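Local coordinates for globin protein (Ramazzottius varieornatus, PDB 5ZIQ) that binds a heme whose iron can be held by two histidines, and may bind or carry oxygen, although its physiological role is unknown, at residues K28-V32 / V96-D100; M49-L53 / M130-F136; L63-F67 / S80-A84. All coordinates share one frame; numbering follows the deposited sequence.

Interaction 1 of 3, residues K28-V32 / V96-D100; sequences KFSLV and VQDSD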
loop_
_atom_site.group_PDB
_atom_site.type_symbol
_atom_site.label_atom_id
_atom_site.label_comp_id
_atom_site.label_asym_id
_atom_site.label_seq_id
_atom_site.Cartn_x
_atom_site.Cartn_y
_atom_site.Cartn_z
ATOM N N LYS A 28 5.827 -14.317 9.225
ATOM C CA LYS A 28 5.217 -14.423 7.909
ATOM C C LYS A 28 3.831 -15.032 7.998
ATOM O O LYS A 28 2.912 -14.541 7.355
ATOM C CB LYS A 28 6.100 -15.215 6.956
ATOM C CG LYS A 28 5.571 -15.315 5.531
ATOM C CD LYS A 28 6.572 -15.998 4.603
ATOM C CE LYS A 28 6.862 -17.436 4.982
ATOM N NZ LYS A 28 7.795 -17.994 3.969
ATOM N N PHE A 29 3.673 -16.097 8.794
ATOM C CA PHE A 29 2.347 -16.679 8.937
ATOM C C PHE A 29 1.384 -15.679 9.572
ATOM O O PHE A 29 0.235 -15.566 9.114
ATOM C CB PHE A 29 2.402 -17.973 9.763
ATOM C CG PHE A 29 1.064 -18.645 9.896
ATOM C CD1 PHE A 29 0.435 -19.167 8.765
ATOM C CD2 PHE A 29 0.418 -18.719 11.132
ATOM C CE1 PHE A 29 -0.805 -19.802 8.871
ATOM C CE2 PHE A 29 -0.816 -19.353 11.248
ATOM C CZ PHE A 29 -1.426 -19.881 10.111
ATOM N N SER A 30 1.859 -14.918 10.570
ATOM C CA SER A 30 1.015 -13.888 11.212
ATOM C C SER A 30 0.559 -12.839 10.185
ATOM O O SER A 30 -0.610 -12.419 10.174
ATOM C CB SER A 30 1.755 -13.217 12.374
ATOM O OG SER A 30 1.942 -14.126 13.451
ATOM N N LEU A 31 1.479 -12.413 9.324
ATOM C CA LEU A 31 1.157 -11.496 8.231
ATOM C C LEU A 31 0.071 -12.066 7.300
ATOM O O LEU A 31 -0.926 -11.413 7.046
ATOM C CB LEU A 31 2.416 -11.145 7.422
ATOM C CG LEU A 31 2.129 -10.378 6.115
ATOM C CD1 LEU A 31 1.667 -8.955 6.375
ATOM C CD2 LEU A 31 3.321 -10.391 5.174
ATOM N N VAL A 32 0.286 -13.282 6.800
ATOM C CA VAL A 32 -0.648 -13.901 5.864
ATOM C C VAL A 32 -2.043 -14.049 6.503
ATOM O O VAL A 32 -3.050 -13.742 5.852
ATOM C CB VAL A 32 -0.071 -15.232 5.319
ATOM C CG1 VAL A 32 -1.096 -15.999 4.486
ATOM C CG2 VAL A 32 1.170 -14.944 4.490
ATOM N N VAL A 96 1.589 -9.793 -0.607
ATOM C CA VAL A 96 1.303 -10.827 0.390
ATOM C C VAL A 96 1.117 -12.196 -0.270
ATOM O O VAL A 96 1.669 -13.188 0.221
ATOM C CB VAL A 96 0.089 -10.480 1.293
ATOM C CG1 VAL A 96 -0.205 -11.623 2.262
ATOM C CG2 VAL A 96 0.356 -9.195 2.072
ATOM N N GLN A 97 0.357 -12.236 -1.379
ATOM C CA GLN A 97 0.182 -13.469 -2.161
ATOM C C GLN A 97 1.473 -14.117 -2.589
ATOM O O GLN A 97 1.542 -15.342 -2.666
ATOM C CB GLN A 97 -0.600 -13.202 -3.439
ATOM C CG GLN A 97 -2.072 -12.994 -3.217
ATOM C CD GLN A 97 -2.739 -12.644 -4.505
ATOM O OE1 GLN A 97 -2.800 -13.447 -5.441
ATOM N NE2 GLN A 97 -3.222 -11.418 -4.579
ATOM N N ASP A 98 2.490 -13.293 -2.827
ATOM C CA ASP A 98 3.773 -13.756 -3.338
ATOM C C ASP A 98 4.855 -13.826 -2.274
ATOM O O ASP A 98 6.075 -13.828 -2.591
ATOM C CB ASP A 98 4.199 -12.845 -4.488
ATOM C CG ASP A 98 3.307 -13.003 -5.714
ATOM O OD1 ASP A 98 2.668 -14.059 -5.879
ATOM O OD2 ASP A 98 3.289 -12.092 -6.551
ATOM N N SER A 99 4.440 -13.919 -1.013
ATOM C CA SER A 99 5.405 -13.954 0.106
ATOM C C SER A 99 6.395 -15.119 0.011
ATOM O O SER A 99 7.507 -15.020 0.510
ATOM C CB SER A 99 4.676 -14.067 1.452
ATOM O OG SER A 99 3.917 -12.906 1.749
ATOM N N ASP A 100 5.982 -16.212 -0.625
ATOM C CA ASP A 100 6.852 -17.381 -0.786
ATOM C C ASP A 100 7.527 -17.466 -2.145
ATOM O O ASP A 100 8.163 -18.487 -2.460
ATOM C CB ASP A 100 6.076 -18.672 -0.544
ATOM C CG ASP A 100 5.657 -18.869 0.902
ATOM O OD1 ASP A 100 5.976 -18.050 1.774
ATOM O OD2 ASP A 100 5.006 -19.898 1.175
#

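Interaction 2 of 3, residues M49-L53 / M130-F136; sequences MLLKL and MEKCLVF. With HEM (protoporphyrin IX containing Fe), chain E.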
loop_
_atom_site.group_PDB
_atom_site.type_symbol
_atom_site.label_atom_id
_atom_site.label_comp_id
_atom_site.label_asym_id
_atom_site.label_seq_id
_atom_site.Cartn_x
_atom_site.Cartn_y
_atom_site.Cartn_z
ATOM N N MET A 49 -7.267 4.452 1.976
ATOM C CA MET A 49 -5.852 4.860 1.897
ATOM C C MET A 49 -5.682 6.180 1.197
ATOM O O MET A 49 -4.968 7.057 1.718
ATOM C CB MET A 49 -5.021 3.817 1.193
ATOM C CG MET A 49 -4.970 2.526 1.976
ATOM S SD MET A 49 -4.201 1.217 1.031
ATOM C CE MET A 49 -2.606 2.008 0.912
ATOM N N LEU A 50 -6.291 6.311 0.012
ATOM C CA LEU A 50 -6.140 7.552 -0.759
ATOM C C LEU A 50 -6.774 8.744 -0.071
ATOM O O LEU A 50 -6.178 9.810 -0.045
ATOM C CB LEU A 50 -6.658 7.428 -2.195
ATOM C CG LEU A 50 -5.840 6.522 -3.139
ATOM C CD1 LEU A 50 -6.444 6.574 -4.532
ATOM C CD2 LEU A 50 -4.353 6.844 -3.213
ATOM N N LEU A 51 -7.961 8.561 0.508
ATOM C CA LEU A 51 -8.596 9.636 1.271
ATOM C C LEU A 51 -7.720 10.058 2.450
ATOM O O LEU A 51 -7.601 11.262 2.718
ATOM C CB LEU A 51 -10.018 9.269 1.713
ATOM C CG LEU A 51 -10.989 9.037 0.553
ATOM C CD1 LEU A 51 -12.326 8.546 1.071
ATOM C CD2 LEU A 51 -11.145 10.249 -0.383
ATOM N N LYS A 52 -7.060 9.100 3.106
ATOM C CA LYS A 52 -6.148 9.433 4.204
ATOM C C LYS A 52 -4.926 10.194 3.680
ATOM O O LYS A 52 -4.491 11.183 4.291
ATOM C CB LYS A 52 -5.745 8.199 5.011
ATOM C CG LYS A 52 -4.927 8.492 6.262
ATOM C CD LYS A 52 -5.727 9.259 7.304
ATOM C CE LYS A 52 -5.073 9.121 8.658
ATOM N NZ LYS A 52 -5.789 9.913 9.690
ATOM N N LEU A 53 -4.395 9.760 2.533
ATOM C CA LEU A 53 -3.260 10.481 1.930
ATOM C C LEU A 53 -3.578 11.956 1.721
ATOM O O LEU A 53 -2.754 12.839 2.008
ATOM C CB LEU A 53 -2.869 9.848 0.596
ATOM C CG LEU A 53 -1.660 10.450 -0.128
ATOM C CD1 LEU A 53 -0.342 10.217 0.610
ATOM C CD2 LEU A 53 -1.587 9.886 -1.539
ATOM N N MET A 130 2.627 6.741 1.651
ATOM C CA MET A 130 1.578 5.751 1.501
ATOM C C MET A 130 1.591 4.763 2.665
ATOM O O MET A 130 0.549 4.197 2.987
ATOM C CB MET A 130 1.716 5.024 0.164
ATOM C CG MET A 130 0.485 4.219 -0.257
ATOM S SD MET A 130 -1.017 5.183 -0.456
ATOM C CE MET A 130 -0.663 6.132 -1.933
ATOM N N GLU A 131 2.755 4.567 3.300
ATOM C CA GLU A 131 2.873 3.645 4.459
ATOM C C GLU A 131 1.907 3.949 5.590
ATOM O O GLU A 131 1.203 3.060 6.036
ATOM C CB GLU A 131 4.295 3.624 5.045
ATOM C CG GLU A 131 5.366 3.229 4.062
ATOM C CD GLU A 131 6.719 3.080 4.718
ATOM O OE1 GLU A 131 6.858 3.191 5.962
ATOM O OE2 GLU A 131 7.663 2.856 3.977
ATOM N N LYS A 132 1.883 5.209 6.045
ATOM C CA LYS A 132 0.982 5.643 7.116
ATOM C C LYS A 132 -0.462 5.429 6.707
ATOM O O LYS A 132 -1.288 5.130 7.541
ATOM C CB LYS A 132 1.187 7.132 7.476
ATOM C CG LYS A 132 2.259 7.409 8.531
ATOM C CD LYS A 132 2.646 8.886 8.602
ATOM C CE LYS A 132 1.885 9.636 9.688
ATOM N NZ LYS A 132 2.661 10.769 10.221
ATOM N N CYS A 133 -0.750 5.591 5.421
ATOM C CA CYS A 133 -2.117 5.421 4.903
ATOM C C CYS A 133 -2.554 3.970 4.925
ATOM O O CYS A 133 -3.682 3.677 5.322
ATOM C CB CYS A 133 -2.248 6.006 3.505
ATOM S SG CYS A 133 -1.876 7.766 3.493
ATOM N N LEU A 134 -1.658 3.065 4.515
ATOM C CA LEU A 134 -1.925 1.638 4.644
ATOM C C LEU A 134 -2.073 1.240 6.103
ATOM O O LEU A 134 -3.007 0.527 6.445
ATOM C CB LEU A 134 -0.841 0.793 3.957
ATOM C CG LEU A 134 -1.054 -0.720 4.067
ATOM C CD1 LEU A 134 -2.410 -1.196 3.534
ATOM C CD2 LEU A 134 0.089 -1.413 3.330
ATOM N N VAL A 135 -1.169 1.718 6.960
ATOM C CA VAL A 135 -1.308 1.471 8.410
ATOM C C VAL A 135 -2.670 1.944 8.946
ATOM O O VAL A 135 -3.336 1.222 9.691
ATOM C CB VAL A 135 -0.129 2.092 9.192
ATOM C CG1 VAL A 135 -0.401 2.137 10.688
ATOM C CG2 VAL A 135 1.143 1.318 8.886
ATOM N N PHE A 136 -3.083 3.142 8.547
ATOM C CA PHE A 136 -4.400 3.663 8.931
ATOM C C PHE A 136 -5.522 2.714 8.530
ATOM O O PHE A 136 -6.412 2.424 9.329
ATOM C CB PHE A 136 -4.650 5.052 8.351
ATOM C CG PHE A 136 -6.016 5.590 8.666
ATOM C CD1 PHE A 136 -6.336 6.007 9.961
ATOM C CD2 PHE A 136 -6.995 5.652 7.676
ATOM C CE1 PHE A 136 -7.597 6.502 10.250
ATOM C CE2 PHE A 136 -8.267 6.144 7.961
ATOM C CZ PHE A 136 -8.565 6.558 9.253
HETATM C CHA HEM E . 0.086 5.098 -10.411
HETATM C CHB HEM E . 0.223 8.632 -7.121
HETATM C CHC HEM E . 2.626 5.542 -4.169
HETATM C CHD HEM E . 0.799 1.917 -6.822
HETATM C C1A HEM E . -0.020 6.330 -9.813
HETATM C C2A HEM E . -0.416 7.522 -10.470
HETATM C C3A HEM E . -0.379 8.523 -9.547
HETATM C C4A HEM E . 0.031 7.961 -8.314
HETATM C CMA HEM E . -0.737 9.966 -9.786
HETATM C CAA HEM E . -0.804 7.636 -11.928
HETATM C CBA HEM E . -2.260 8.097 -12.083
HETATM C CGA HEM E . -3.203 7.019 -11.624
HETATM O O1A HEM E . -3.047 5.842 -12.019
HETATM O O2A HEM E . -4.138 7.292 -10.846
HETATM C C1B HEM E . 0.951 8.106 -6.038
HETATM C C2B HEM E . 1.391 8.871 -4.929
HETATM C C3B HEM E . 2.070 8.034 -4.090
HETATM C C4B HEM E . 2.027 6.690 -4.708
HETATM C CMB HEM E . 1.163 10.353 -4.736
HETATM C CAB HEM E . 2.712 8.373 -2.812
HETATM C CBB HEM E . 2.060 9.133 -1.932
HETATM C C1C HEM E . 2.266 4.262 -4.566
HETATM C C2C HEM E . 2.419 3.081 -3.834
HETATM C C3C HEM E . 1.870 2.051 -4.593
HETATM C C4C HEM E . 1.385 2.615 -5.797
HETATM C CMC HEM E . 3.056 2.956 -2.476
HETATM C CAC HEM E . 1.764 0.619 -4.265
HETATM C CBC HEM E . 2.364 0.087 -3.220
HETATM C C1D HEM E . 0.522 2.533 -8.041
HETATM C C2D HEM E . 0.152 1.735 -9.223
HETATM C C3D HEM E . -0.047 2.617 -10.221
HETATM C C4D HEM E . 0.210 3.950 -9.646
HETATM C CMD HEM E . 0.027 0.228 -9.282
HETATM C CAD HEM E . -0.446 2.294 -11.649
HETATM C CBD HEM E . 0.804 2.358 -12.517
HETATM C CGD HEM E . 0.488 2.050 -13.960
HETATM O O1D HEM E . -0.596 1.501 -14.252
HETATM O O2D HEM E . 1.310 2.341 -14.864
HETATM N NA HEM E . 0.285 6.621 -8.506
HETATM N NB HEM E . 1.370 6.852 -5.858
HETATM N NC HEM E . 1.654 3.951 -5.751
HETATM N ND HEM E . 0.541 3.851 -8.340
HETATM FE FE HEM E . 0.951 5.295 -7.161
#

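Interaction 3 of 3, residues L63-F67 / S80-A84; sequences LFPKF and SFEEA. With HEM (protoporphyrin IX containing Fe), chain E.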
loop_
_atom_site.group_PDB
_atom_site.type_symbol
_atom_site.label_atom_id
_atom_site.label_comp_id
_atom_site.label_asym_id
_atom_site.label_seq_id
_atom_site.Cartn_x
_atom_site.Cartn_y
_atom_site.Cartn_z
ATOM N N LEU A 63 -1.721 15.548 -7.652
ATOM C CA LEU A 63 -1.076 14.604 -8.582
ATOM C C LEU A 63 -2.104 13.753 -9.327
ATOM O O LEU A 63 -1.760 13.068 -10.286
ATOM C CB LEU A 63 -0.018 13.728 -7.875
ATOM C CG LEU A 63 1.140 14.389 -7.112
ATOM C CD1 LEU A 63 2.226 13.360 -6.819
ATOM C CD2 LEU A 63 1.741 15.553 -7.873
ATOM N N PHE A 64 -3.363 13.826 -8.890
ATOM C CA PHE A 64 -4.467 13.124 -9.542
ATOM C C PHE A 64 -5.470 14.170 -10.054
ATOM O O PHE A 64 -6.484 14.452 -9.383
ATOM C CB PHE A 64 -5.212 12.216 -8.575
ATOM C CG PHE A 64 -4.400 11.109 -7.965
ATOM C CD1 PHE A 64 -3.706 11.311 -6.769
ATOM C CD2 PHE A 64 -4.366 9.846 -8.560
ATOM C CE1 PHE A 64 -2.995 10.261 -6.167
ATOM C CE2 PHE A 64 -3.653 8.801 -7.974
ATOM C CZ PHE A 64 -2.977 9.005 -6.779
ATOM N N PRO A 65 -5.206 14.765 -11.236
ATOM C CA PRO A 65 -6.072 15.857 -11.725
ATOM C C PRO A 65 -7.561 15.478 -11.888
ATOM O O PRO A 65 -8.429 16.354 -11.791
ATOM C CB PRO A 65 -5.456 16.221 -13.085
ATOM C CG PRO A 65 -4.068 15.678 -13.053
ATOM C CD PRO A 65 -4.145 14.441 -12.209
ATOM N N LYS A 66 -7.848 14.191 -12.092
ATOM C CA LYS A 66 -9.231 13.698 -12.232
ATOM C C LYS A 66 -10.100 13.875 -10.975
ATOM O O LYS A 66 -11.336 13.757 -11.051
ATOM C CB LYS A 66 -9.242 12.231 -12.684
ATOM C CG LYS A 66 -8.827 12.021 -14.133
ATOM C CD LYS A 66 -8.616 10.545 -14.445
ATOM C CE LYS A 66 -7.828 10.352 -15.737
ATOM N NZ LYS A 66 -7.503 8.920 -16.024
ATOM N N PHE A 67 -9.457 14.165 -9.838
ATOM C CA PHE A 67 -10.154 14.285 -8.542
ATOM C C PHE A 67 -10.418 15.729 -8.113
ATOM O O PHE A 67 -11.071 15.951 -7.091
ATOM C CB PHE A 67 -9.393 13.549 -7.399
ATOM C CG PHE A 67 -9.005 12.122 -7.707
ATOM C CD1 PHE A 67 -9.638 11.392 -8.723
ATOM C CD2 PHE A 67 -8.015 11.490 -6.942
ATOM C CE1 PHE A 67 -9.261 10.083 -8.999
ATOM C CE2 PHE A 67 -7.651 10.171 -7.205
ATOM C CZ PHE A 67 -8.268 9.482 -8.242
ATOM N N SER A 80 -13.006 6.900 -11.782
ATOM C CA SER A 80 -11.564 7.158 -11.787
ATOM C C SER A 80 -10.951 6.947 -10.410
ATOM O O SER A 80 -9.847 6.419 -10.288
ATOM C CB SER A 80 -11.262 8.550 -12.342
ATOM O OG SER A 80 -11.580 8.583 -13.726
ATOM N N PHE A 81 -11.676 7.354 -9.374
ATOM C CA PHE A 81 -11.236 7.111 -8.005
ATOM C C PHE A 81 -11.172 5.621 -7.645
ATOM O O PHE A 81 -10.188 5.185 -7.027
ATOM C CB PHE A 81 -12.062 7.902 -6.997
ATOM C CG PHE A 81 -11.489 7.873 -5.614
ATOM C CD1 PHE A 81 -10.308 8.570 -5.315
ATOM C CD2 PHE A 81 -12.095 7.121 -4.621
ATOM C CE1 PHE A 81 -9.770 8.540 -4.029
ATOM C CE2 PHE A 81 -11.570 7.090 -3.330
ATOM C CZ PHE A 81 -10.402 7.789 -3.033
ATOM N N GLU A 82 -12.188 4.858 -8.061
ATOM C CA GLU A 82 -12.202 3.394 -7.901
ATOM C C GLU A 82 -10.944 2.790 -8.556
ATOM O O GLU A 82 -10.274 1.952 -7.940
ATOM C CB GLU A 82 -13.471 2.776 -8.514
ATOM C CG GLU A 82 -14.793 3.065 -7.801
ATOM C CD GLU A 82 -16.034 2.988 -8.715
ATOM O OE1 GLU A 82 -15.985 2.503 -9.867
ATOM O OE2 GLU A 82 -17.097 3.459 -8.296
ATOM N N GLU A 83 -10.581 3.283 -9.758
ATOM C CA GLU A 83 -9.397 2.757 -10.461
ATOM C C GLU A 83 -8.129 3.071 -9.679
ATOM O O GLU A 83 -7.284 2.195 -9.506
ATOM C CB GLU A 83 -9.316 3.267 -11.909
ATOM C CG GLU A 83 -10.417 2.669 -12.780
ATOM C CD GLU A 83 -10.732 3.467 -14.041
ATOM O OE1 GLU A 83 -11.510 2.951 -14.868
ATOM O OE2 GLU A 83 -10.254 4.612 -14.208
ATOM N N ALA A 84 -8.008 4.314 -9.198
ATOM C CA ALA A 84 -6.813 4.724 -8.459
ATOM C C ALA A 84 -6.701 4.002 -7.113
ATOM O O ALA A 84 -5.612 3.595 -6.705
ATOM C CB ALA A 84 -6.798 6.239 -8.272
HETATM C CHA HEM E . 0.086 5.098 -10.411
HETATM C CHB HEM E . 0.223 8.632 -7.121
HETATM C CHC HEM E . 2.626 5.542 -4.169
HETATM C CHD HEM E . 0.799 1.917 -6.822
HETATM C C1A HEM E . -0.020 6.330 -9.813
HETATM C C2A HEM E . -0.416 7.522 -10.470
HETATM C C3A HEM E . -0.379 8.523 -9.547
HETATM C C4A HEM E . 0.031 7.961 -8.314
HETATM C CMA HEM E . -0.737 9.966 -9.786
HETATM C CAA HEM E . -0.804 7.636 -11.928
HETATM C CBA HEM E . -2.260 8.097 -12.083
HETATM C CGA HEM E . -3.203 7.019 -11.624
HETATM O O1A HEM E . -3.047 5.842 -12.019
HETATM O O2A HEM E . -4.138 7.292 -10.846
HETATM C C1B HEM E . 0.951 8.106 -6.038
HETATM C C2B HEM E . 1.391 8.871 -4.929
HETATM C C3B HEM E . 2.070 8.034 -4.090
HETATM C C4B HEM E . 2.027 6.690 -4.708
HETATM C CMB HEM E . 1.163 10.353 -4.736
HETATM C CAB HEM E . 2.712 8.373 -2.812
HETATM C CBB HEM E . 2.060 9.133 -1.932
HETATM C C1C HEM E . 2.266 4.262 -4.566
HETATM C C2C HEM E . 2.419 3.081 -3.834
HETATM C C3C HEM E . 1.870 2.051 -4.593
HETATM C C4C HEM E . 1.385 2.615 -5.797
HETATM C CMC HEM E . 3.056 2.956 -2.476
HETATM C CAC HEM E . 1.764 0.619 -4.265
HETATM C CBC HEM E . 2.364 0.087 -3.220
HETATM C C1D HEM E . 0.522 2.533 -8.041
HETATM C C2D HEM E . 0.152 1.735 -9.223
HETATM C C3D HEM E . -0.047 2.617 -10.221
HETATM C C4D HEM E . 0.210 3.950 -9.646
HETATM C CMD HEM E . 0.027 0.228 -9.282
HETATM C CAD HEM E . -0.446 2.294 -11.649
HETATM C CBD HEM E . 0.804 2.358 -12.517
HETATM C CGD HEM E . 0.488 2.050 -13.960
HETATM O O1D HEM E . -0.596 1.501 -14.252
HETATM O O2D HEM E . 1.310 2.341 -14.864
HETATM N NA HEM E . 0.285 6.621 -8.506
HETATM N NB HEM E . 1.370 6.852 -5.858
HETATM N NC HEM E . 1.654 3.951 -5.751
HETATM N ND HEM E . 0.541 3.851 -8.340
HETATM FE FE HEM E . 0.951 5.295 -7.161
#

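Interaction 1 of 3, residues K28-V32 / V96-D100
A salt bridge from Lys28 to Asp100, set beside a small apolar patch, joins helix 25-38 to the C-terminal end of helix 79-97 and the turn after it. Lys28 NZ donates to Asp100 OD1 at 2.9 Å and comes in from above the carboxylate, 41° out of its plane. Lys28 reaches that position because its otherwise extended chain bends at chi3 (63°), which also lays CE against the same oxygen. With an alanine in place of Lys28, the Asp100 carboxylate would probably lose this counter-charge and be left freer to turn. Further along the helix the chemistry becomes apolar: Val32 CG2 meets Val96 CG1 at 4.2 Å, while Leu31 CD2 faces Val96 CG2 more loosely, at 4.5 Å. By their order in the chain, these elements probably correspond to the A helix and the EF corner of the globin fold. Trp157 of helix 148-170 touches both Leu31 and Val96, and Phe21 touches both Lys28 and Ser99. The turn is fixed from within by Ser99. Its hydroxyl lies beside its own backbone N and donates to Val96 O at 2.7 Å, with a C=O...OG angle of 120°. The carbonyl also takes Ser99 N at 3.1 Å, so the carbonyl oxygen of the buried Val96 is gripped twice just where the chain leaves the helix. Ser99 CB, meanwhile, packs against Lys28 CD at 4.2 Å.

Interaction 2 of 3, residues M49-L53 / M130-F136
Met49 and Cys133 bring two helix backbones unusually near each other, their CA atoms only 4.8 Å apart where helix 42-56 crosses helix 127-142. The axes of the two short segments pass at 8.5 Å, with 127° between their N-to-C directions. The small cysteine side chain at this point is consistent with the close approach: its CB sits 3.4 Å from Met49 O, and its SG lies against the next turn of the helix, 3.7 Å from Leu53 CB. No hydrogen bond spans the contact, and Met49 O is already used inside its own helix by Leu53 N.

On the outer flank Lys52 lies over one face of the Phe136 ring. Its chain bends at chi2 (66°), running CG and CD past CG and CD2 of the ring before CE settles over the face, 3.8 Å from the centroid, as a CH-pi contact. NZ continues to 4.2 Å from the same centroid, 24° off the normal, which is a cation-pi geometry; the aliphatic chain and the ammonium group thus share one aromatic surface.

The inner flank is made of methionines and leucines. Met49 and Met130 cross at about a right angle, with Met49 CE on Met130 SD, and that methyl also meets Leu134 CB at 3.7 Å. Met130, its chain folded back, brings its own CE against both Leu50 CD2 and Leu53 CD2. Its CB lies 3.6 Å from the heme methyl CMC, while both methyls of Leu53 touch the vinyl carbon CBB. Met130 also touches the side chain of His88, an axial ligand of the iron. By chain order these are probably the B and G helices, whose crossing beside the distal heme pocket is characteristic of the globin fold.

Interaction 3 of 3, residues L63-F67 / S80-A84
The first torsions of Phe67 and Phe81 set their rings at each other: Phe67 keeps CG beside its backbone N (chi1 -50°), whereas Phe81 turns CG to the far side of its own N (chi1 -170°). An edge-to-face, T-shaped pair results, the edge of Phe81 directed at the face of Phe67. The planes are inclined at 74° and the centroids lie 5.2 Å apart, with Phe81 CD1 3.6 Å from Phe67 CE2 and displaced toward the rim of that ring. The far end of Phe67 meets helix 79-97 edge-on, where CZ meets Ala84 CB at 3.6 Å in the ring plane and CE1 lies near the backbone of Ser80 and Phe81. The methyl of Ala84 therefore touches two aromatic rings, since Phe64 CE2 reaches it as well, at 4.1 Å.

Phe64 carries the contact on to the heme. The porphyrin methyl CMA lies over one face of its ring, CZ approaches the meso carbon CHB closely, at 3.2 Å, and the propionate oxygen O2A stands in plane at the edge, 3.3 Å from CE2. Ala84 O is also hydrogen-bonded to ND1 of His88, an axial ligand of the iron. The segment 63-67, probably the globin CD corner, thus rests on helix 79-97, with Phe54 of helix 42-56 and Leu75 of helix 72-76 against Phe67, and Leu51 and Leu75 against Phe81.

In the fold
Interaction 2 is the most central, about 8 Å from the chain's centre, whereas interactions 1 and 3 lie about 15 and 16 Å out, on opposite sides of it. Helix 79-97 serves both outer contacts, its end in interaction 1 and its beginning in interaction 3, whose centres are about 29 Å apart. Interactions 2 and 3 meet directly, Leu50 CD1 packing on Ala84 C at 3.7 Å and Leu51 CD2 on Phe81 CZ at 3.7 Å, and both touch the heme. Chemistry follows place: 28-32/96-100, away from the heme and partly buried, combines a salt bridge at its exposed edge with a few apolar contacts; the other two are buried and mainly apolar or aromatic, with a cation-pi pair at the flank of interaction 2.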